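Local coordinates for protein thiosulfate sulfurtransferase (Pseudomonas aeruginosa, PDB 1YT8) that probably transfers sulfur from thiosulfate to cyanide, as a sulfurtransferase built from four rhodanese-like domains, at residues E23-F35 / R61-L75. Residues are numbered along the deposited sequence; the frame is centred on the assembly and turned at random.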
loop_
_atom_site.group_PDB
_atom_site.type_symbol
_atom_site.label_atom_id
_atom_site.label_comp_id
_atom_site.label_asym_id
_atom_site.label_seq_id
_atom_site.Cartn_x
_atom_site.Cartn_y
_atom_site.Cartn_z
ATOM N N GLU A 23 13.465 -15.449 5.583
ATOM C CA GLU A 23 13.004 -14.078 5.768
ATOM C C GLU A 23 14.060 -13.044 5.431
ATOM O O GLU A 23 15.236 -13.199 5.777
ATOM C CB GLU A 23 12.534 -13.856 7.204
ATOM C CG GLU A 23 11.328 -14.689 7.595
ATOM C CD GLU A 23 10.704 -14.223 8.893
ATOM O OE1 GLU A 23 11.247 -13.280 9.511
ATOM O OE2 GLU A 23 9.671 -14.796 9.295
ATOM N N LEU A 24 13.632 -11.989 4.749
ATOM C CA LEU A 24 14.522 -10.900 4.376
ATOM C C LEU A 24 13.702 -9.660 4.061
ATOM O O LEU A 24 12.525 -9.746 3.698
ATOM C CB LEU A 24 15.365 -11.284 3.150
ATOM C CG LEU A 24 14.656 -11.492 1.806
ATOM C CD1 LEU A 24 14.437 -10.153 1.105
ATOM C CD2 LEU A 24 15.506 -12.392 0.928
ATOM N N ALA A 25 14.329 -8.502 4.223
ATOM C CA ALA A 25 13.686 -7.238 3.917
ATOM C C ALA A 25 14.648 -6.475 3.016
ATOM O O ALA A 25 15.720 -6.063 3.455
ATOM C CB ALA A 25 13.409 -6.451 5.199
ATOM N N LEU A 26 14.273 -6.331 1.747
ATOM C CA LEU A 26 15.079 -5.608 0.762
ATOM C C LEU A 26 14.397 -4.254 0.626
ATOM O O LEU A 26 13.345 -4.144 -0.007
ATOM C CB LEU A 26 15.064 -6.345 -0.578
ATOM C CG LEU A 26 15.804 -5.703 -1.751
ATOM C CD1 LEU A 26 17.273 -5.517 -1.395
ATOM C CD2 LEU A 26 15.662 -6.583 -2.982
ATOM N N LEU A 27 14.997 -3.227 1.216
ATOM C CA LEU A 27 14.395 -1.901 1.213
ATOM C C LEU A 27 15.037 -0.853 0.313
ATOM O O LEU A 27 16.228 -0.566 0.427
ATOM C CB LEU A 27 14.363 -1.361 2.646
ATOM C CG LEU A 27 13.739 -2.249 3.726
ATOM C CD1 LEU A 27 13.891 -1.580 5.092
ATOM C CD2 LEU A 27 12.271 -2.493 3.406
ATOM N N ASP A 28 14.227 -0.282 -0.573
ATOM C CA ASP A 28 14.671 0.778 -1.470
ATOM C C ASP A 28 14.366 2.035 -0.654
ATOM O O ASP A 28 13.199 2.343 -0.402
ATOM C CB ASP A 28 13.833 0.774 -2.749
ATOM C CG ASP A 28 14.364 1.733 -3.809
ATOM O OD1 ASP A 28 14.846 2.831 -3.448
ATOM O OD2 ASP A 28 14.287 1.392 -5.007
ATOM N N VAL A 29 15.399 2.756 -0.231
ATOM C CA VAL A 29 15.180 3.946 0.583
ATOM C C VAL A 29 15.031 5.268 -0.171
ATOM O O VAL A 29 14.949 6.329 0.446
ATOM C CB VAL A 29 16.286 4.093 1.657
ATOM C CG1 VAL A 29 16.219 2.916 2.620
ATOM C CG2 VAL A 29 17.662 4.172 0.995
ATOM N N ARG A 30 14.997 5.210 -1.498
ATOM C CA ARG A 30 14.807 6.418 -2.296
ATOM C C ARG A 30 13.335 6.817 -2.180
ATOM O O ARG A 30 12.533 6.078 -1.604
ATOM C CB ARG A 30 15.125 6.144 -3.768
ATOM C CG ARG A 30 16.571 5.786 -4.064
ATOM C CD ARG A 30 16.735 5.412 -5.531
ATOM N NE ARG A 30 16.090 4.141 -5.854
ATOM C CZ ARG A 30 15.881 3.703 -7.092
ATOM N NH1 ARG A 30 16.262 4.436 -8.134
ATOM N NH2 ARG A 30 15.294 2.531 -7.291
ATOM N N GLU A 31 12.983 7.983 -2.716
ATOM C CA GLU A 31 11.595 8.431 -2.700
ATOM C C GLU A 31 10.813 7.518 -3.649
ATOM O O GLU A 31 11.407 6.801 -4.459
ATOM C CB GLU A 31 11.487 9.882 -3.172
ATOM C CG GLU A 31 12.185 10.904 -2.271
ATOM C CD GLU A 31 11.633 10.916 -0.856
ATOM O OE1 GLU A 31 10.401 10.770 -0.691
ATOM O OE2 GLU A 31 12.422 11.091 0.097
ATOM N N GLU A 32 9.487 7.561 -3.565
ATOM C CA GLU A 32 8.654 6.695 -4.392
ATOM C C GLU A 32 8.786 6.848 -5.904
ATOM O O GLU A 32 8.808 5.846 -6.616
ATOM C CB GLU A 32 7.175 6.828 -3.997
ATOM C CG GLU A 32 6.302 5.725 -4.608
ATOM C CD GLU A 32 4.833 5.833 -4.239
ATOM O OE1 GLU A 32 4.191 6.838 -4.613
ATOM O OE2 GLU A 32 4.315 4.904 -3.581
ATOM N N ASP A 33 8.880 8.075 -6.416
ATOM C CA ASP A 33 8.980 8.213 -7.864
ATOM C C ASP A 33 10.222 7.525 -8.439
ATOM O O ASP A 33 10.126 6.812 -9.433
ATOM C CB ASP A 33 8.924 9.680 -8.297
ATOM C CG ASP A 33 8.614 9.824 -9.776
ATOM O OD1 ASP A 33 7.635 9.198 -10.241
ATOM O OD2 ASP A 33 9.342 10.553 -10.477
ATOM N N PRO A 34 11.406 7.742 -7.841
ATOM C CA PRO A 34 12.558 7.045 -8.429
ATOM C C PRO A 34 12.447 5.522 -8.242
ATOM O O PRO A 34 12.869 4.752 -9.101
ATOM C CB PRO A 34 13.761 7.669 -7.711
ATOM C CG PRO A 34 13.178 8.306 -6.477
ATOM C CD PRO A 34 11.843 8.813 -6.930
ATOM N N PHE A 35 11.865 5.099 -7.123
ATOM C CA PHE A 35 11.656 3.675 -6.848
ATOM C C PHE A 35 10.812 3.092 -7.980
ATOM O O PHE A 35 11.123 2.039 -8.529
ATOM C CB PHE A 35 10.901 3.503 -5.520
ATOM C CG PHE A 35 10.266 2.144 -5.336
ATOM C CD1 PHE A 35 11.037 1.032 -5.009
ATOM C CD2 PHE A 35 8.886 1.986 -5.460
ATOM C CE1 PHE A 35 10.440 -0.221 -4.802
ATOM C CE2 PHE A 35 8.282 0.745 -5.258
ATOM C CZ PHE A 35 9.061 -0.362 -4.927
ATOM N N ARG A 61 10.635 -7.818 13.379
ATOM C CA ARG A 61 11.721 -8.626 13.943
ATOM C C ARG A 61 13.032 -7.858 13.859
ATOM O O ARG A 61 13.559 -7.634 12.771
ATOM C CB ARG A 61 11.863 -9.946 13.184
ATOM C CG ARG A 61 11.515 -11.185 13.983
ATOM C CD ARG A 61 12.523 -12.293 13.701
ATOM N NE ARG A 61 12.730 -12.499 12.269
ATOM C CZ ARG A 61 13.749 -13.180 11.755
ATOM N NH1 ARG A 61 14.656 -13.719 12.558
ATOM N NH2 ARG A 61 13.866 -13.318 10.441
ATOM N N ARG A 62 13.566 -7.470 15.012
ATOM C CA ARG A 62 14.797 -6.693 15.050
ATOM C C ARG A 62 16.016 -7.375 14.441
ATOM O O ARG A 62 16.958 -6.697 14.031
ATOM C CB ARG A 62 15.100 -6.265 16.490
ATOM C CG ARG A 62 14.005 -5.407 17.131
ATOM C CD ARG A 62 13.770 -4.103 16.376
ATOM N NE ARG A 62 12.923 -3.169 17.123
ATOM C CZ ARG A 62 11.595 -3.223 17.190
ATOM N NH1 ARG A 62 10.923 -4.169 16.549
ATOM N NH2 ARG A 62 10.934 -2.325 17.910
ATOM N N ASP A 63 16.012 -8.704 14.370
ATOM C CA ASP A 63 17.153 -9.406 13.789
ATOM C C ASP A 63 16.873 -9.939 12.379
ATOM O O ASP A 63 17.526 -10.873 11.915
ATOM C CB ASP A 63 17.628 -10.533 14.724
ATOM C CG ASP A 63 16.665 -11.706 14.781
ATOM O OD1 ASP A 63 15.442 -11.487 14.661
ATOM O OD2 ASP A 63 17.139 -12.850 14.965
ATOM N N THR A 64 15.899 -9.337 11.700
ATOM C CA THR A 64 15.568 -9.729 10.328
ATOM C C THR A 64 16.714 -9.269 9.430
ATOM O O THR A 64 17.239 -8.169 9.608
ATOM C CB THR A 64 14.294 -9.012 9.807
ATOM O OG1 THR A 64 13.167 -9.360 10.615
ATOM C CG2 THR A 64 14.019 -9.399 8.356
ATOM N N PRO A 65 17.134 -10.107 8.472
ATOM C CA PRO A 65 18.224 -9.678 7.589
ATOM C C PRO A 65 17.707 -8.540 6.704
ATOM O O PRO A 65 16.917 -8.768 5.787
ATOM C CB PRO A 65 18.528 -10.936 6.780
ATOM C CG PRO A 65 18.182 -12.043 7.741
ATOM C CD PRO A 65 16.881 -11.552 8.325
ATOM N N ILE A 66 18.140 -7.318 6.992
ATOM C CA ILE A 66 17.707 -6.158 6.219
ATOM C C ILE A 66 18.812 -5.688 5.284
ATOM O O ILE A 66 19.958 -5.522 5.699
ATOM C CB ILE A 66 17.346 -4.970 7.135
ATOM C CG1 ILE A 66 16.218 -5.359 8.086
ATOM C CG2 ILE A 66 16.939 -3.758 6.289
ATOM C CD1 ILE A 66 15.975 -4.325 9.167
ATOM N N THR A 67 18.459 -5.477 4.020
ATOM C CA THR A 67 19.413 -4.995 3.027
ATOM C C THR A 67 18.814 -3.745 2.382
ATOM O O THR A 67 17.787 -3.817 1.704
ATOM C CB THR A 67 19.685 -6.058 1.932
ATOM O OG1 THR A 67 20.221 -7.248 2.533
ATOM C CG2 THR A 67 20.687 -5.527 0.910
ATOM N N VAL A 68 19.450 -2.598 2.608
ATOM C CA VAL A 68 18.972 -1.336 2.048
ATOM C C VAL A 68 19.757 -0.951 0.795
ATOM O O VAL A 68 20.895 -1.380 0.606
ATOM C CB VAL A 68 19.087 -0.178 3.077
ATOM C CG1 VAL A 68 18.214 -0.462 4.290
ATOM C CG2 VAL A 68 20.534 -0.001 3.507
ATOM N N TYR A 69 19.150 -0.139 -0.064
ATOM C CA TYR A 69 19.833 0.290 -1.277
ATOM C C TYR A 69 19.208 1.538 -1.883
ATOM O O TYR A 69 18.082 1.912 -1.556
ATOM C CB TYR A 69 19.813 -0.834 -2.326
ATOM C CG TYR A 69 18.498 -0.967 -3.090
ATOM C CD1 TYR A 69 18.272 -0.244 -4.266
ATOM C CD2 TYR A 69 17.467 -1.778 -2.612
ATOM C CE1 TYR A 69 17.050 -0.322 -4.946
ATOM C CE2 TYR A 69 16.235 -1.861 -3.283
ATOM C CZ TYR A 69 16.036 -1.129 -4.446
ATOM O OH TYR A 69 14.820 -1.186 -5.100
ATOM N N ASP A 70 19.972 2.183 -2.755
ATOM C CA ASP A 70 19.525 3.352 -3.502
ATOM C C ASP A 70 20.314 3.267 -4.796
ATOM O O ASP A 70 20.854 2.208 -5.112
ATOM C CB ASP A 70 19.813 4.671 -2.767
ATOM C CG ASP A 70 21.280 4.856 -2.403
ATOM O OD1 ASP A 70 22.164 4.230 -3.026
ATOM O OD2 ASP A 70 21.543 5.660 -1.486
ATOM N N ASP A 71 20.381 4.348 -5.558
ATOM C CA ASP A 71 21.139 4.288 -6.796
ATOM C C ASP A 71 22.316 5.255 -6.769
ATOM O O ASP A 71 22.597 5.926 -7.758
ATOM C CB ASP A 71 20.231 4.563 -7.998
ATOM C CG ASP A 71 20.892 4.197 -9.325
ATOM O OD1 ASP A 71 21.654 3.209 -9.363
ATOM O OD2 ASP A 71 20.639 4.888 -10.329
ATOM N N GLY A 72 22.990 5.322 -5.623
ATOM C CA GLY A 72 24.153 6.185 -5.480
ATOM C C GLY A 72 23.943 7.537 -4.821
ATOM O O GLY A 72 24.898 8.305 -4.675
ATOM N N GLU A 73 22.715 7.832 -4.403
ATOM C CA GLU A 73 22.411 9.119 -3.777
ATOM C C GLU A 73 23.031 9.322 -2.397
ATOM O O GLU A 73 23.083 10.448 -1.899
ATOM C CB GLU A 73 20.894 9.318 -3.673
ATOM C CG GLU A 73 20.189 9.420 -5.016
ATOM C CD GLU A 73 19.685 8.078 -5.529
ATOM O OE1 GLU A 73 20.254 7.032 -5.154
ATOM O OE2 GLU A 73 18.721 8.080 -6.323
ATOM N N GLY A 74 23.492 8.240 -1.777
ATOM C CA GLY A 74 24.076 8.352 -0.453
ATOM C C GLY A 74 23.021 8.229 0.633
ATOM O O GLY A 74 23.257 8.577 1.792
ATOM N N LEU A 75 21.846 7.733 0.252
ATOM C CA LEU A 75 20.742 7.547 1.188
ATOM C C LEU A 75 20.885 6.227 1.950
ATOM O O LEU A 75 20.589 6.152 3.141
ATOM C CB LEU A 75 19.405 7.543 0.436
ATOM C CG LEU A 75 18.955 8.804 -0.313
ATOM C CD1 LEU A 75 17.648 8.528 -1.046
ATOM C CD2 LEU A 75 18.770 9.948 0.666
HETATM O O HOH W 1 17.705 7.036 -8.494
#
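Asp28 OD2 is shared between Tyr69 OH, 2.6 Å away in a weak hydrogen bond, and Arg30 NH2 at 2.7 Å. The other oxygen, OD1, accepts from the backbone N of Arg30, an Asx turn, and from Arg30 NE. Arg30 thus grips the carboxylate side-on, nearly in its guanidinium plane, through both syn lone pairs. The Tyr69 ring lies across Asp28, its plane turned 53° from the carboxylate. Its CG sits between the backbone N and carbonyl carbon (chi1 79°), which swings one ring face over Asp28 CA, 3.9 Å from the centroid. Leu26 CD1 touches the ring at CD2. Water 1 joins Arg30 NH1 to Glu73 OE2.

Strands 25-28 and 66-69 run parallel, neighbours inside the five-stranded sheet of the first rhodanese-like domain. Five backbone bonds join the two segments, from Ala25 N to Pro65 O through Val29 N to Tyr69 O. Ala25, Leu27, Ile66 and Val68 pack on one face. At the far end Arg61 NH2 forms a salt bridge with Glu23 OE1 (2.8 Å), from above the carboxylate plane; Glu23 OE2 has a salt bridge to Arg281 and a hydrogen bond from Thr282 N. Arg30 fixes buried Asp28 and probably keeps it ionised; the weak hydroxyl bond and ring face tie it to Tyr69 at the C-terminal strand ends.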